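Local coordinates for protein probable TonB-dependent siderophore receptor PiuA (Acinetobacter baumannii, PDB 5FP1) that probably takes part in the first step of iron uptake across the outer membrane by binding iron-chelating siderophores, possibly including ferric enterobactin, at residues Met96-Ile101 against Met139-Ala144; Thr273-His278 against Thr287-Tyr292; Gln333-Gly338 against Arg348-Ala353. One frame throughout, in Å; residues are numbered along the deposited sequence. Where two conformers were deposited one is given.

Interaction 1 lies in the plug, whereas interactions 2 and 3 are two successive antiparallel hairpins of the surrounding barrel wall and make surface contacts. The hairpins share a seam: strands 284-304 and 315-341 are neighbours, so 287-292 and 333-338 bond directly to each other. The partly buried plug contact has one parallel bridge and leans on an aspartate carboxylate, a serine and a water. The barrel contacts rest on repeated backbone bonds, with threonine and lysine packing in interaction 2 and a phenylalanine lying over glycine in interaction 3. The turn of 96-101 reaches both hairpins, through isoleucine packing on Met291 and a polar link to Gln333.

Interaction 1 (Met96-Ile101 against Met139-Ala144); sequences MYIDGI and MISKVA
The carboxylate of Asp99 overlaps the backbone and side chain of Ser141, closing the end of a short parallel strand pair in the plug domain of this TonB-dependent receptor. Strands 96-98 and 135-141 lie side by side in the mixed plug sheet, and their axes here diverge by only 12°. Ile98 pairs with Met139 in a single parallel bridge. Met139 N donates to Tyr97 O at 2.9 Å, and Asp99 N donates to Met139 O at 2.8 Å; both bonds are nearly straight. The first strand then reverses through a type I' turn from Ile98 to Ile101, which leads into strand 101-102. Asp99 occupies this turn with positive phi, and its CG stands beside its own backbone N, trans to the carbonyl carbon (chi1 -59°), which brings the acid up to Ser141. There Ser141 N donates to the syn lone pair of Asp99 OD1 at 2.9 Å. The other oxygen, OD2, accepts from Ser141 OG in a bond modelled very short, whose exact length is doubtful. The N-H bond anchors OD1; the hydroxyl bond would help to hold the rotation of the carboxylate. Ile98 CD1 packs close to the same hydroxyl, 3.3 Å from Ser141 OG. Within the turn, Gly100 N is bonded to Asn138 OD1, while Ile98 and Ile101 rest on Met291 of the barrel wall. A water finishes the join, donating to Asp99 OD1 at 2.8 Å and to Ser141 O at 2.6 Å.

Interaction 2 (Thr273-His278 against Thr287-Tyr292); sequences TIKLEH and TNTAMY. With C8E ((hydroxyethyloxy)tri(ethyloxy)octane), chain J.
This contact is a piece of the antiparallel beta hairpin formed by strands 264-279 and 284-304 in the barrel wall. The segments run almost exactly antiparallel, at 176°. Ile274 with Ala290 and Leu276 with Asn288 are the hydrogen-bonded pairs: Ile274 N donates to Ala290 O and Leu276 N to Asn288 O, each at 2.8 Å, and the return bonds are nearly as short. On the face of Thr273, Lys275 and Glu277, the methyl CG2 of Thr273 meets CG2 of Thr289 at 3.7 Å. With CG trans to its backbone N (chi1 -179°), the lysine lays CG beside Thr289 OG1 at 3.7 Å and against CG2 of Thr287 at 3.9 Å. This face meets the plug, since Thr289 and Met291 touch Ile101. Tyr292 touches a bound C8E detergent, its CB 3.4 Å from C11, while C6 of the detergent sits at the ring edge. Glu277, salt-bridged to Arg216 of the neighbouring strand 215-226, receives a bond from a water that also binds Thr287 OG1. Backbone bonds therefore hold the pairing, while side chains on this face meet mainly through methyl and methylene groups; the charge of Glu277 is met by Arg216 and a water.

Interaction 3 (Gln333-Gly338 against Arg348-Ala353); sequences QLALTG and RFNVGA
Gln333 opens the first segment by laying its CA-H against Ala353 O, while its amide NE2 turns away to Glu354 and the plug residue Gly100. Leu334 makes a reciprocal backbone pair with Ala353: Leu334 N donates to Ala353 O at 3.0 Å, and Leu334 O accepts from Ala353 N. This is antiparallel pairing in a hairpin of the receptor barrel, the two segments running at 161°. Ala335 faces Gly352 in a non-hydrogen-bonded pair and sets its CB 3.7 Å from Asn350 OD1. Leu336 is bonded to Val351 in both directions, the shorter bond running from Leu336 N to Val351 O at 2.7 Å. Its CB lies alongside Val351 CG2 at 3.8 Å, and its CG meets Phe349 CE1 at 4.0 Å. Thr337 returns to the face of Ala335, where its methyl CG2 lies beside the Asn350 amide, 3.4 Å from ND2. Gly338 closes the segment under the Phe349 ring. The phenylalanine takes a first torsion with CG lying between its backbone N and carbonyl carbon (chi1 67°), which folds the ring back over the glycine. Gly338 N stands 3.7 Å above the ring plane, off its centre, while Leu336 O approaches the ring edge. A ring laid over a cross-strand glycine resembles the aromatic rescue known from antiparallel sheets, and backbone bonds in both directions tie the same two residues. Strand 284-304 flanks the first segment through Thr287 and Thr285, and strand 405-428 flanks the second through Leu424 and Asn426; Asn350 is bonded to Tyr422 of that strand and to Ser31.

Interaction 1 (Met96-Ile101 against Met139-Ala144)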
loop_
_atom_site.group_PDB
_atom_site.type_symbol
_atom_site.label_atom_id
_atom_site.label_comp_id
_atom_site.label_asym_id
_atom_site.label_seq_id
_atom_site.Cartn_x
_atom_site.Cartn_y
_atom_site.Cartn_z
ATOM N N MET A 96 -3.730 -4.696 3.524
ATOM C CA MET A 96 -4.292 -3.960 2.397
ATOM C C MET A 96 -5.612 -4.614 1.985
ATOM O O MET A 96 -5.692 -5.839 1.803
ATOM C CB MET A 96 -3.310 -3.951 1.229
ATOM C CG MET A 96 -1.922 -3.498 1.636
ATOM S SD MET A 96 -0.799 -3.327 0.246
ATOM C CE MET A 96 -1.663 -2.090 -0.706
ATOM N N TYR A 97 -6.624 -3.768 1.819
ATOM C CA TYR A 97 -8.015 -4.154 1.691
ATOM C C TYR A 97 -8.604 -3.648 0.367
ATOM O O TYR A 97 -8.220 -2.594 -0.168
ATOM C CB TYR A 97 -8.835 -3.581 2.901
ATOM C CG TYR A 97 -8.514 -4.247 4.207
ATOM C CD1 TYR A 97 -7.357 -3.903 4.933
ATOM C CD2 TYR A 97 -9.349 -5.227 4.732
ATOM C CE1 TYR A 97 -7.015 -4.576 6.099
ATOM C CE2 TYR A 97 -9.024 -5.886 5.903
ATOM C CZ TYR A 97 -7.865 -5.550 6.599
ATOM O OH TYR A 97 -7.543 -6.240 7.759
ATOM N N ILE A 98 -9.515 -4.438 -0.176
ATOM C CA ILE A 98 -10.318 -4.049 -1.325
ATOM C C ILE A 98 -11.784 -4.116 -0.883
ATOM O O ILE A 98 -12.288 -5.181 -0.509
ATOM C CB ILE A 98 -10.037 -4.952 -2.546
ATOM C CG1 ILE A 98 -10.971 -4.595 -3.707
ATOM C CG2 ILE A 98 -10.223 -6.416 -2.219
ATOM C CD1 ILE A 98 -10.411 -3.502 -4.583
ATOM N N ASP A 99 -12.442 -2.959 -0.870
ATOM C CA ASP A 99 -13.804 -2.841 -0.320
ATOM C C ASP A 99 -13.947 -3.579 0.993
ATOM O O ASP A 99 -14.910 -4.330 1.218
ATOM C CB ASP A 99 -14.842 -3.312 -1.358
ATOM C CG ASP A 99 -14.756 -2.506 -2.623
ATOM O OD1 ASP A 99 -15.003 -1.285 -2.547
ATOM O OD2 ASP A 99 -14.346 -3.050 -3.679
ATOM N N GLY A 100 -12.995 -3.367 1.888
ATOM C CA GLY A 100 -13.123 -3.907 3.252
ATOM C C GLY A 100 -12.760 -5.350 3.448
ATOM O O GLY A 100 -12.868 -5.877 4.555
ATOM N N ILE A 101 -12.282 -6.000 2.395
ATOM C CA ILE A 101 -11.829 -7.388 2.502
ATOM C C ILE A 101 -10.338 -7.444 2.220
ATOM O O ILE A 101 -9.870 -6.842 1.248
ATOM C CB ILE A 101 -12.610 -8.268 1.513
ATOM C CG1 ILE A 101 -14.076 -8.306 1.980
ATOM C CG2 ILE A 101 -11.998 -9.667 1.422
ATOM C CD1 ILE A 101 -14.953 -9.315 1.271
ATOM N N MET A 139 -8.982 0.153 -0.643
ATOM C CA MET A 139 -9.298 0.679 -1.960
ATOM C C MET A 139 -10.782 0.398 -2.261
ATOM O O MET A 139 -11.243 -0.734 -2.155
ATOM C CB MET A 139 -8.349 0.088 -3.015
ATOM C CG MET A 139 -6.883 0.565 -2.820
ATOM S SD MET A 139 -5.855 -0.369 -3.936
ATOM C CE MET A 139 -6.091 0.611 -5.385
ATOM N N ILE A 140 -11.519 1.444 -2.610
ATOM C CA ILE A 140 -12.973 1.373 -2.811
ATOM C C ILE A 140 -13.206 1.271 -4.320
ATOM O O ILE A 140 -12.727 2.099 -5.059
ATOM C CB ILE A 140 -13.674 2.659 -2.326
ATOM C CG1 ILE A 140 -13.291 2.975 -0.875
ATOM C CG2 ILE A 140 -15.189 2.577 -2.487
ATOM C CD1 ILE A 140 -13.577 1.871 0.098
ATOM N N SER A 141 -13.913 0.239 -4.755
ATOM C CA SER A 141 -14.037 -0.078 -6.174
ATOM C C SER A 141 -15.226 0.644 -6.774
ATOM O O SER A 141 -16.240 0.873 -6.099
ATOM C CB SER A 141 -14.263 -1.575 -6.372
ATOM O OG SER A 141 -13.231 -2.327 -5.794
ATOM N N LYS A 142 -15.092 0.981 -8.042
ATOM C CA LYS A 142 -16.219 1.414 -8.855
ATOM C C LYS A 142 -17.120 0.219 -9.088
ATOM O O LYS A 142 -16.675 -0.798 -9.586
ATOM C CB LYS A 142 -15.716 1.895 -10.202
ATOM C CG LYS A 142 -14.922 3.190 -10.122
ATOM C CD LYS A 142 -14.168 3.446 -11.419
ATOM C CE LYS A 142 -13.592 4.847 -11.402
ATOM N NZ LYS A 142 -12.443 4.975 -12.328
ATOM N N VAL A 143 -18.393 0.362 -8.794
ATOM C CA VAL A 143 -19.329 -0.699 -9.122
ATOM C C VAL A 143 -20.631 -0.184 -9.806
ATOM O O VAL A 143 -20.964 0.999 -9.741
ATOM C CB VAL A 143 -19.624 -1.558 -7.871
ATOM C CG1 VAL A 143 -20.263 -0.723 -6.775
ATOM C CG2 VAL A 143 -20.493 -2.754 -8.225
ATOM N N ALA A 144 -21.333 -1.102 -10.467
ATOM C CA ALA A 144 -22.571 -0.779 -11.168
ATOM C C ALA A 144 -23.492 -0.022 -10.247
ATOM O O ALA A 144 -23.659 -0.386 -9.079
ATOM C CB ALA A 144 -23.252 -2.053 -11.658
HETATM O O HOH W 1 -17.161 -0.433 -4.041
#

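Interaction 2 (Thr273-His278 against Thr287-Tyr292)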
loop_
_atom_site.group_PDB
_atom_site.type_symbol
_atom_site.label_atom_id
_atom_site.label_comp_id
_atom_site.label_asym_id
_atom_site.label_seq_id
_atom_site.Cartn_x
_atom_site.Cartn_y
_atom_site.Cartn_z
ATOM N N THR A 273 -16.640 -11.345 -6.524
ATOM C CA THR A 273 -17.368 -10.979 -5.305
ATOM C C THR A 273 -18.881 -11.119 -5.496
ATOM O O THR A 273 -19.413 -10.695 -6.518
ATOM C CB THR A 273 -17.054 -9.533 -4.914
ATOM O OG1 THR A 273 -15.630 -9.363 -4.806
ATOM C CG2 THR A 273 -17.676 -9.180 -3.609
ATOM N N ILE A 274 -19.543 -11.689 -4.492
ATOM C CA ILE A 274 -20.997 -11.699 -4.405
ATOM C C ILE A 274 -21.443 -11.045 -3.104
ATOM O O ILE A 274 -21.141 -11.545 -2.026
ATOM C CB ILE A 274 -21.564 -13.133 -4.434
ATOM C CG1 ILE A 274 -21.069 -13.884 -5.671
ATOM C CG2 ILE A 274 -23.090 -13.068 -4.457
ATOM C CD1 ILE A 274 -21.207 -15.387 -5.563
ATOM N N LYS A 275 -22.156 -9.934 -3.218
ATOM C CA LYS A 275 -22.644 -9.219 -2.062
ATOM C C LYS A 275 -24.165 -9.196 -2.062
ATOM O O LYS A 275 -24.781 -8.730 -3.022
ATOM C CB LYS A 275 -22.134 -7.805 -2.073
ATOM C CG LYS A 275 -22.581 -6.994 -0.886
ATOM C CD LYS A 275 -21.703 -5.771 -0.759
ATOM C CE LYS A 275 -22.482 -4.538 -0.404
ATOM N NZ LYS A 275 -21.843 -3.375 -1.073
ATOM N N LEU A 276 -24.742 -9.708 -0.986
ATOM C CA LEU A 276 -26.210 -9.767 -0.808
ATOM C C LEU A 276 -26.590 -8.891 0.384
ATOM O O LEU A 276 -25.978 -8.987 1.462
ATOM C CB LEU A 276 -26.645 -11.188 -0.513
ATOM C CG LEU A 276 -26.148 -12.211 -1.525
ATOM C CD1 LEU A 276 -26.421 -13.613 -1.080
ATOM C CD2 LEU A 276 -26.746 -11.930 -2.887
ATOM N N GLU A 277 -27.596 -8.051 0.199
ATOM C CA GLU A 277 -28.063 -7.167 1.261
ATOM C C GLU A 277 -29.577 -7.291 1.422
ATOM O O GLU A 277 -30.318 -7.412 0.421
ATOM C CB GLU A 277 -27.792 -5.730 0.902
ATOM C CG GLU A 277 -26.409 -5.424 0.373
ATOM C CD GLU A 277 -26.361 -4.005 -0.133
ATOM O OE1 GLU A 277 -26.519 -3.090 0.700
ATOM O OE2 GLU A 277 -26.251 -3.805 -1.356
ATOM N N HIS A 278 -30.036 -7.260 2.666
ATOM C CA HIS A 278 -31.481 -7.214 2.932
ATOM C C HIS A 278 -31.763 -6.256 4.076
ATOM O O HIS A 278 -31.169 -6.377 5.147
ATOM C CB HIS A 278 -32.037 -8.584 3.265
ATOM C CG HIS A 278 -33.519 -8.569 3.493
ATOM N ND1 HIS A 278 -34.405 -8.081 2.554
ATOM C CD2 HIS A 278 -34.265 -8.934 4.564
ATOM C CE1 HIS A 278 -35.636 -8.159 3.034
ATOM N NE2 HIS A 278 -35.578 -8.672 4.250
ATOM N N THR A 287 -25.963 -7.924 5.669
ATOM C CA THR A 287 -25.157 -8.001 4.429
ATOM C C THR A 287 -24.247 -9.214 4.518
ATOM O O THR A 287 -23.652 -9.455 5.567
ATOM C CB THR A 287 -24.313 -6.731 4.231
ATOM O OG1 THR A 287 -25.163 -5.581 4.196
ATOM C CG2 THR A 287 -23.529 -6.787 2.928
ATOM N N ASN A 288 -24.167 -9.998 3.441
ATOM C CA ASN A 288 -23.180 -11.046 3.302
ATOM C C ASN A 288 -22.339 -10.764 2.073
ATOM O O ASN A 288 -22.861 -10.522 0.986
ATOM C CB ASN A 288 -23.780 -12.457 3.175
ATOM C CG ASN A 288 -22.714 -13.546 3.217
ATOM O OD1 ASN A 288 -22.263 -14.065 2.174
ATOM N ND2 ASN A 288 -22.241 -13.841 4.389
ATOM N N THR A 289 -21.030 -10.788 2.256
ATOM C CA THR A 289 -20.114 -10.585 1.149
ATOM C C THR A 289 -19.203 -11.812 1.060
ATOM O O THR A 289 -18.555 -12.204 2.027
ATOM C CB THR A 289 -19.299 -9.300 1.320
ATOM O OG1 THR A 289 -20.156 -8.196 1.630
ATOM C CG2 THR A 289 -18.487 -8.974 0.045
ATOM N N ALA A 290 -19.197 -12.443 -0.102
ATOM C CA ALA A 290 -18.310 -13.570 -0.367
ATOM C C ALA A 290 -17.321 -13.116 -1.448
ATOM O O ALA A 290 -17.748 -12.549 -2.462
ATOM C CB ALA A 290 -19.131 -14.779 -0.830
ATOM N N MET A 291 -16.019 -13.319 -1.217
ATOM C CA MET A 291 -14.957 -12.879 -2.162
ATOM C C MET A 291 -13.988 -14.018 -2.413
ATOM O O MET A 291 -13.549 -14.689 -1.495
ATOM C CB MET A 291 -14.182 -11.639 -1.688
ATOM C CG MET A 291 -12.777 -11.440 -2.372
ATOM S SD MET A 291 -12.248 -9.749 -2.015
ATOM C CE MET A 291 -10.509 -9.919 -2.289
ATOM N N TYR A 292 -13.690 -14.231 -3.682
ATOM C CA TYR A 292 -12.804 -15.275 -4.123
ATOM C C TYR A 292 -11.661 -14.554 -4.847
ATOM O O TYR A 292 -11.907 -13.758 -5.747
ATOM C CB TYR A 292 -13.545 -16.201 -5.106
ATOM C CG TYR A 292 -14.810 -16.874 -4.545
ATOM C CD1 TYR A 292 -16.043 -16.200 -4.508
ATOM C CD2 TYR A 292 -14.770 -18.186 -4.068
ATOM C CE1 TYR A 292 -17.176 -16.806 -3.998
ATOM C CE2 TYR A 292 -15.902 -18.799 -3.553
ATOM C CZ TYR A 292 -17.095 -18.101 -3.529
ATOM O OH TYR A 292 -18.208 -18.711 -3.025
HETATM C C1 C8E J . -8.212 -22.454 -0.347
HETATM C C2 C8E J . -9.011 -21.175 -0.451
HETATM C C3 C8E J . -9.698 -21.055 -1.810
HETATM C C4 C8E J . -11.102 -21.653 -1.781
HETATM C C5 C8E J . -11.776 -21.622 -3.149
HETATM C C6 C8E J . -11.826 -20.205 -3.696
HETATM C C7 C8E J . -10.572 -19.858 -4.499
HETATM C C8 C8E J . -10.840 -18.708 -5.460
HETATM O O9 C8E J . -10.276 -19.040 -6.729
HETATM C C10 C8E J . -10.215 -17.943 -7.654
HETATM C C11 C8E J . -11.486 -17.093 -7.662
HETATM O O12 C8E J . -11.499 -16.201 -8.788
HETATM O O HOH W 2 -22.841 -13.392 -0.601
HETATM O O HOH W 3 -24.905 -3.453 2.914
#

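Interaction 3 (Gln333-Gly338 against Arg348-Ala353)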
loop_
_atom_site.group_PDB
_atom_site.type_symbol
_atom_site.label_atom_id
_atom_site.label_comp_id
_atom_site.label_asym_id
_atom_site.label_seq_id
_atom_site.Cartn_x
_atom_site.Cartn_y
_atom_site.Cartn_z
ATOM N N GLN A 333 -17.773 -12.317 4.796
ATOM C CA GLN A 333 -18.111 -11.397 5.901
ATOM C C GLN A 333 -19.630 -11.269 5.995
ATOM O O GLN A 333 -20.296 -10.955 5.006
ATOM C CB GLN A 333 -17.587 -9.991 5.635
ATOM C CG GLN A 333 -16.098 -9.871 5.541
ATOM C CD GLN A 333 -15.660 -8.444 5.250
ATOM O OE1 GLN A 333 -16.393 -7.676 4.634
ATOM N NE2 GLN A 333 -14.443 -8.102 5.665
ATOM N N LEU A 334 -20.151 -11.430 7.202
ATOM C CA LEU A 334 -21.586 -11.265 7.477
ATOM C C LEU A 334 -21.699 -10.137 8.495
ATOM O O LEU A 334 -21.059 -10.199 9.543
ATOM C CB LEU A 334 -22.128 -12.572 8.066
ATOM C CG LEU A 334 -23.608 -12.659 8.445
ATOM C CD1 LEU A 334 -24.446 -12.527 7.188
ATOM C CD2 LEU A 334 -23.854 -13.990 9.123
ATOM N N ALA A 335 -22.421 -9.073 8.146
ATOM C CA ALA A 335 -22.478 -7.874 8.973
ATOM C C ALA A 335 -23.919 -7.413 9.101
ATOM O O ALA A 335 -24.624 -7.267 8.104
ATOM C CB ALA A 335 -21.671 -6.748 8.364
ATOM N N LEU A 336 -24.317 -7.142 10.332
ATOM C CA LEU A 336 -25.585 -6.477 10.612
ATOM C C LEU A 336 -25.283 -5.032 10.988
ATOM O O LEU A 336 -24.550 -4.766 11.956
ATOM C CB LEU A 336 -26.251 -7.191 11.782
ATOM C CG LEU A 336 -27.623 -6.653 12.203
ATOM C CD1 LEU A 336 -28.648 -7.044 11.165
ATOM C CD2 LEU A 336 -28.002 -7.231 13.555
ATOM N N THR A 337 -25.836 -4.099 10.222
ATOM C CA THR A 337 -25.571 -2.701 10.426
ATOM C C THR A 337 -26.863 -1.909 10.594
ATOM O O THR A 337 -27.939 -2.329 10.159
ATOM C CB THR A 337 -24.844 -2.078 9.218
ATOM O OG1 THR A 337 -25.579 -2.365 8.019
ATOM C CG2 THR A 337 -23.422 -2.628 9.085
ATOM N N GLY A 338 -26.740 -0.725 11.166
ATOM C CA GLY A 338 -27.854 0.199 11.168
ATOM C C GLY A 338 -27.862 1.079 12.387
ATOM O O GLY A 338 -26.811 1.391 12.959
ATOM N N ARG A 348 -25.342 3.631 16.604
ATOM C CA ARG A 348 -24.974 3.416 15.217
ATOM C C ARG A 348 -23.968 2.277 15.200
ATOM O O ARG A 348 -22.888 2.389 15.792
ATOM C CB ARG A 348 -24.404 4.685 14.619
ATOM C CG ARG A 348 -25.481 5.734 14.396
ATOM C CD ARG A 348 -24.902 7.060 14.010
ATOM N NE ARG A 348 -24.046 7.629 15.056
ATOM C CZ ARG A 348 -23.437 8.798 14.911
ATOM N NH1 ARG A 348 -23.629 9.491 13.792
ATOM N NH2 ARG A 348 -22.638 9.274 15.854
ATOM N N PHE A 349 -24.354 1.149 14.615
ATOM C CA PHE A 349 -23.612 -0.086 14.861
ATOM C C PHE A 349 -23.281 -0.905 13.613
ATOM O O PHE A 349 -23.886 -0.755 12.548
ATOM C CB PHE A 349 -24.379 -0.967 15.836
ATOM C CG PHE A 349 -25.673 -1.492 15.281
ATOM C CD1 PHE A 349 -25.699 -2.655 14.530
ATOM C CD2 PHE A 349 -26.872 -0.838 15.539
ATOM C CE1 PHE A 349 -26.891 -3.150 14.018
ATOM C CE2 PHE A 349 -28.062 -1.333 15.037
ATOM C CZ PHE A 349 -28.069 -2.481 14.268
ATOM N N ASN A 350 -22.321 -1.785 13.804
ATOM C CA ASN A 350 -21.948 -2.785 12.826
ATOM C C ASN A 350 -21.445 -3.918 13.671
ATOM O O ASN A 350 -20.462 -3.771 14.432
ATOM C CB ASN A 350 -20.889 -2.240 11.856
ATOM C CG ASN A 350 -20.503 -3.249 10.788
ATOM O OD1 ASN A 350 -20.568 -4.450 11.020
ATOM N ND2 ASN A 350 -20.113 -2.770 9.628
ATOM N N VAL A 351 -22.171 -5.031 13.629
ATOM C CA VAL A 351 -21.774 -6.236 14.327
ATOM C C VAL A 351 -21.714 -7.376 13.311
ATOM O O VAL A 351 -22.505 -7.423 12.370
ATOM C CB VAL A 351 -22.741 -6.563 15.482
ATOM C CG1 VAL A 351 -22.865 -5.354 16.403
ATOM C CG2 VAL A 351 -24.116 -6.975 14.959
ATOM N N GLY A 352 -20.765 -8.286 13.481
ATOM C CA GLY A 352 -20.499 -9.257 12.427
ATOM C C GLY A 352 -19.504 -10.332 12.693
ATOM O O GLY A 352 -18.977 -10.480 13.802
ATOM N N ALA A 353 -19.282 -11.131 11.651
ATOM C CA ALA A 353 -18.433 -12.280 11.745
ATOM C C ALA A 353 -17.720 -12.432 10.404
ATOM O O ALA A 353 -18.232 -11.993 9.382
ATOM C CB ALA A 353 -19.257 -13.506 12.030
#